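PDB 2YZI: CBS domain-containing protein from Pyrococcus horikoshii, which is of unknown function but carries two CBS domains in tandem, a module that in many relatives binds adenosine-containing nucleotides and regulates other proteins. Local coordinates for residues P73-I77 with M78-L82; V94-K97 with M98-R102. All coordinates share one frame; numbering follows the deposited sequence.

The two contacts follow one another along the chain, and both illustrate how short-range contacts shape a tandem CBS protein. Contact 1 belongs to the connection running from helix 56-64 to strand 84-86; its Val74 and Ile77 pack against helices 26-35 and 56-64 and strand 50-55 of the first half. Contact 2 lies on helix 91-101, the helix of the unit formed with strands 84-86 and 105-110 of the second sheet. Their centres are about 21 Å apart and their nearest atoms about 7 Å apart, without touching. The chain leaves the first half through contact 1 and, after strand 84-86, forms the helix of contact 2, which also faces the second subunit.

Contact 1 (P73-I77 with M78-L82); sequences PVERI and MTRNL
Val74, Glu75, Met78 and Arg80 meet round a 3-10 turn, residues 74-76, in the connection between the two halves of the tandem CBS fold. Hydrogen bonding centres on two carbonyls. Val74 O takes Ile77 N, an i to i+3 bond of the 3-10 turn, and is also approached by Met78 N at 2.9 Å in a weak, bent bond. Glu75 O receives Arg80 NH2 at 2.9 Å, again weak (N-H...O 125°), and lies obliquely to the guanidinium. A water bridges two others, donating to Met78 O at 3.0 Å and weakly to Arg76 O.

Apolar contact comes chiefly from Met78, a selenomethionine. With its CG between the backbone N and carbonyl carbon (chi1 68°), the extended chain runs past the turn, and SE comes 3.8 Å from Glu75 CA. Val74 and Ile77 join the turn to the first half of the fold: both reach Val26 of helix 26-35, and Ile77 packs on Ile59 and Val63 of helix 56-64. Thr79 follows, its OG1 hydrogen-bonded to Phe53 O.

Charge plays a looser part. Glu75 and Arg80 side chains cross at a slant, Glu75 CG 3.4 Å from Arg80 NH2; the carboxylate and guanidinium planes stand 70° apart, and OE2 remains 4.5 Å from NH2, beyond a salt bridge, although attraction probably persists. On one face of that guanidinium, Met78 CG sits 4.3 Å above the plane, over its centre.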
loop_
_atom_site.group_PDB
_atom_site.type_symbol
_atom_site.label_atom_id
_atom_site.label_comp_id
_atom_site.label_asym_id
_atom_site.label_seq_id
_atom_site.Cartn_x
_atom_site.Cartn_y
_atom_site.Cartn_z
ATOM N N PRO B 73 16.235 2.139 15.978
ATOM C CA PRO B 73 16.321 3.181 14.951
ATOM C C PRO B 73 16.107 2.587 13.561
ATOM O O PRO B 73 16.638 1.525 13.245
ATOM C CB PRO B 73 17.728 3.727 15.149
ATOM C CG PRO B 73 18.493 2.502 15.571
ATOM C CD PRO B 73 17.556 1.886 16.583
ATOM N N VAL B 74 15.314 3.275 12.744
ATOM C CA VAL B 74 15.008 2.834 11.384
ATOM C C VAL B 74 16.264 2.521 10.566
ATOM O O VAL B 74 16.211 1.836 9.546
ATOM C CB VAL B 74 14.196 3.911 10.647
ATOM C CG1 VAL B 74 12.963 4.257 11.448
ATOM C CG2 VAL B 74 15.036 5.143 10.432
ATOM N N GLU B 75 17.394 3.035 11.021
ATOM C CA GLU B 75 18.657 2.808 10.340
ATOM C C GLU B 75 18.919 1.307 10.246
ATOM O O GLU B 75 19.544 0.824 9.299
ATOM C CB GLU B 75 19.784 3.496 11.112
ATOM C CG GLU B 75 21.170 3.201 10.592
ATOM C CD GLU B 75 22.258 3.826 11.442
ATOM O OE1 GLU B 75 22.284 5.068 11.566
ATOM O OE2 GLU B 75 23.090 3.073 11.981
ATOM N N ARG B 76 18.408 0.573 11.227
ATOM C CA ARG B 76 18.591 -0.869 11.294
ATOM C C ARG B 76 17.714 -1.696 10.361
ATOM O O ARG B 76 17.942 -2.895 10.209
ATOM C CB ARG B 76 18.378 -1.340 12.733
ATOM C CG ARG B 76 19.422 -0.819 13.690
ATOM C CD ARG B 76 19.235 -1.371 15.089
ATOM N NE ARG B 76 19.132 -2.829 15.105
ATOM C CZ ARG B 76 19.977 -3.656 14.494
ATOM N NH1 ARG B 76 21.003 -3.173 13.803
ATOM N NH2 ARG B 76 19.794 -4.970 14.576
ATOM N N ILE B 77 16.723 -1.062 9.736
ATOM C CA ILE B 77 15.822 -1.774 8.839
ATOM C C ILE B 77 15.648 -1.133 7.475
ATOM O O ILE B 77 14.916 -1.657 6.638
ATOM C CB ILE B 77 14.413 -1.913 9.441
ATOM C CG1 ILE B 77 13.803 -0.530 9.672
ATOM C CG2 ILE B 77 14.479 -2.711 10.714
ATOM C CD1 ILE B 77 12.313 -0.552 9.907
HETATM N N MSE B 78 16.301 0.002 7.251
HETATM C CA MSE B 78 16.186 0.697 5.971
HETATM C C MSE B 78 17.034 0.070 4.869
HETATM O O MSE B 78 18.027 -0.597 5.148
HETATM C CB MSE B 78 16.591 2.161 6.136
HETATM C CG MSE B 78 18.056 2.362 6.416
HETATM SE SE MSE B 78 18.448 4.211 6.797
HETATM C CE MSE B 78 20.358 4.191 6.373
ATOM N N THR B 79 16.623 0.282 3.620
ATOM C CA THR B 79 17.356 -0.229 2.463
ATOM C C THR B 79 18.262 0.914 2.044
ATOM O O THR B 79 17.838 2.070 2.037
ATOM C CB THR B 79 16.417 -0.596 1.283
ATOM O OG1 THR B 79 15.524 0.490 1.013
ATOM C CG2 THR B 79 15.611 -1.831 1.612
ATOM N N ARG B 80 19.503 0.604 1.692
ATOM C CA ARG B 80 20.448 1.649 1.339
ATOM C C ARG B 80 20.764 1.901 -0.141
ATOM O O ARG B 80 21.884 2.263 -0.503
ATOM C CB ARG B 80 21.737 1.446 2.137
ATOM C CG ARG B 80 21.538 1.556 3.649
ATOM C CD ARG B 80 22.875 1.421 4.399
ATOM N NE ARG B 80 22.752 1.718 5.822
ATOM C CZ ARG B 80 22.160 0.925 6.706
ATOM N NH1 ARG B 80 21.632 -0.226 6.316
ATOM N NH2 ARG B 80 22.105 1.280 7.982
ATOM N N ASN B 81 19.771 1.700 -0.995
ATOM C CA ASN B 81 19.898 1.999 -2.415
ATOM C C ASN B 81 18.472 2.280 -2.836
ATOM O O ASN B 81 17.542 1.699 -2.284
ATOM C CB ASN B 81 20.499 0.841 -3.219
ATOM C CG ASN B 81 19.761 -0.450 -3.027
ATOM O OD1 ASN B 81 19.975 -1.153 -2.045
ATOM N ND2 ASN B 81 18.876 -0.769 -3.960
ATOM N N LEU B 82 18.289 3.179 -3.794
ATOM C CA LEU B 82 16.952 3.542 -4.227
ATOM C C LEU B 82 16.582 3.059 -5.618
ATOM O O LEU B 82 17.430 2.929 -6.493
ATOM C CB LEU B 82 16.808 5.059 -4.184
ATOM C CG LEU B 82 17.356 5.723 -2.923
ATOM C CD1 LEU B 82 17.450 7.233 -3.129
ATOM C CD2 LEU B 82 16.468 5.377 -1.737
HETATM O O HOH W 1 18.714 -2.658 7.270
#

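Contact 2 (V94-K97 with M98-R102); sequences VLRK and MAEHR
Lys97 passes obliquely across the side chain of His101, one helical turn ahead. Its chi1 (-170°), which puts CG anti to the backbone N, sets that atom 3.5 Å from His101 CD2, and the extended chain beyond carries the amine to a hydrogen bond with Thr84 O. The imidazole also turns an edge to the backbone: Lys97 O lies near the ring plane, 3.0 Å from CD2, and accepts the main-chain N-H of His101.

Met98, a selenomethionine, occupies the buried side. Met98 CG rests 3.4 Å from Val94 O, which also accepts the Met98 N-H. SE lies 4.2 Å from Val94 CG1, and the bend at chi3 then swings only the terminal CE. This is the inward surface of the helix in a beta-alpha-beta unit, where both residues pack on Ile106 and Phe118 of the sheet; Met98 also meets Leu124 of the second subunit.

Glu100 works on an exposed side. Its OE2 takes Arg96 NE at 3.0 Å in a fairly straight i to i+4 salt bridge (163°), lying near the guanidinium plane, whereas the donor stands above the carboxylate plane. The two planes stand 79° apart. Beyond it the helix closes in a Schellman motif: Arg102, with positive phi, is the C-prime residue, its N bonding weakly to Ala99 O while Ile103 N reaches back to Met98 O.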
loop_
_atom_site.group_PDB
_atom_site.type_symbol
_atom_site.label_atom_id
_atom_site.label_comp_id
_atom_site.label_asym_id
_atom_site.label_seq_id
_atom_site.Cartn_x
_atom_site.Cartn_y
_atom_site.Cartn_z
ATOM N N VAL B 94 6.918 3.394 -16.075
ATOM C CA VAL B 94 7.104 3.489 -14.633
ATOM C C VAL B 94 6.301 2.376 -13.969
ATOM O O VAL B 94 6.792 1.690 -13.072
ATOM C CB VAL B 94 6.649 4.865 -14.108
ATOM C CG1 VAL B 94 6.599 4.860 -12.574
ATOM C CG2 VAL B 94 7.624 5.932 -14.596
ATOM N N LEU B 95 5.067 2.187 -14.427
ATOM C CA LEU B 95 4.205 1.133 -13.896
ATOM C C LEU B 95 4.855 -0.237 -14.089
ATOM O O LEU B 95 4.861 -1.074 -13.183
ATOM C CB LEU B 95 2.849 1.153 -14.596
ATOM C CG LEU B 95 1.705 1.876 -13.889
ATOM C CD1 LEU B 95 2.136 3.256 -13.468
ATOM C CD2 LEU B 95 0.496 1.938 -14.818
ATOM N N ARG B 96 5.400 -0.461 -15.276
ATOM C CA ARG B 96 6.053 -1.722 -15.567
ATOM C C ARG B 96 7.249 -1.930 -14.627
ATOM O O ARG B 96 7.477 -3.028 -14.112
ATOM C CB ARG B 96 6.515 -1.744 -17.021
ATOM C CG ARG B 96 7.418 -2.922 -17.347
ATOM C CD ARG B 96 7.786 -2.973 -18.817
ATOM N NE ARG B 96 8.516 -4.192 -19.130
ATOM C CZ ARG B 96 8.861 -4.565 -20.358
ATOM N NH1 ARG B 96 8.542 -3.810 -21.398
ATOM N NH2 ARG B 96 9.519 -5.697 -20.543
ATOM N N LYS B 97 8.011 -0.874 -14.392
ATOM C CA LYS B 97 9.159 -0.995 -13.516
ATOM C C LYS B 97 8.736 -1.329 -12.080
ATOM O O LYS B 97 9.389 -2.115 -11.403
ATOM C CB LYS B 97 9.983 0.298 -13.539
ATOM C CG LYS B 97 11.314 0.160 -12.841
ATOM C CD LYS B 97 12.210 1.343 -13.104
ATOM C CE LYS B 97 13.597 1.082 -12.544
ATOM N NZ LYS B 97 14.493 2.218 -12.844
HETATM N N MSE B 98 7.651 -0.725 -11.613
HETATM C CA MSE B 98 7.176 -0.981 -10.254
HETATM C C MSE B 98 6.670 -2.407 -10.130
HETATM O O MSE B 98 6.753 -3.011 -9.060
HETATM C CB MSE B 98 6.034 -0.032 -9.883
HETATM C CG MSE B 98 6.413 1.419 -9.749
HETATM SE SE MSE B 98 4.800 2.472 -9.623
HETATM C CE MSE B 98 4.457 2.278 -7.703
ATOM N N ALA B 99 6.131 -2.931 -11.228
ATOM C CA ALA B 99 5.602 -4.290 -11.240
ATOM C C ALA B 99 6.750 -5.284 -11.196
ATOM O O ALA B 99 6.741 -6.222 -10.404
ATOM C CB ALA B 99 4.750 -4.516 -12.488
ATOM N N GLU B 100 7.749 -5.060 -12.041
ATOM C CA GLU B 100 8.901 -5.945 -12.096
ATOM C C GLU B 100 9.652 -5.966 -10.764
ATOM O O GLU B 100 10.111 -7.015 -10.331
ATOM C CB GLU B 100 9.825 -5.518 -13.238
ATOM C CG GLU B 100 9.097 -5.430 -14.574
ATOM C CD GLU B 100 9.998 -5.072 -15.746
ATOM O OE1 GLU B 100 10.917 -4.242 -15.574
ATOM O OE2 GLU B 100 9.770 -5.610 -16.849
ATOM N N HIS B 101 9.751 -4.813 -10.106
ATOM C CA HIS B 101 10.442 -4.697 -8.819
ATOM C C HIS B 101 9.530 -4.987 -7.616
ATOM O O HIS B 101 9.994 -5.087 -6.478
ATOM C CB HIS B 101 11.046 -3.296 -8.685
ATOM C CG HIS B 101 12.242 -3.065 -9.559
ATOM N ND1 HIS B 101 13.519 -3.422 -9.182
ATOM C CD2 HIS B 101 12.347 -2.550 -10.804
ATOM C CE1 HIS B 101 14.358 -3.137 -10.160
ATOM N NE2 HIS B 101 13.674 -2.608 -11.156
ATOM N N ARG B 102 8.235 -5.128 -7.876
ATOM C CA ARG B 102 7.268 -5.402 -6.823
ATOM C C ARG B 102 7.216 -4.287 -5.780
ATOM O O ARG B 102 7.252 -4.559 -4.588
ATOM C CB ARG B 102 7.603 -6.715 -6.106
ATOM C CG ARG B 102 7.372 -7.999 -6.893
ATOM C CD ARG B 102 7.632 -9.170 -5.958
ATOM N NE ARG B 102 7.473 -10.482 -6.574
ATOM C CZ ARG B 102 7.715 -11.626 -5.937
ATOM N NH1 ARG B 102 8.125 -11.611 -4.671
ATOM N NH2 ARG B 102 7.564 -12.785 -6.566
#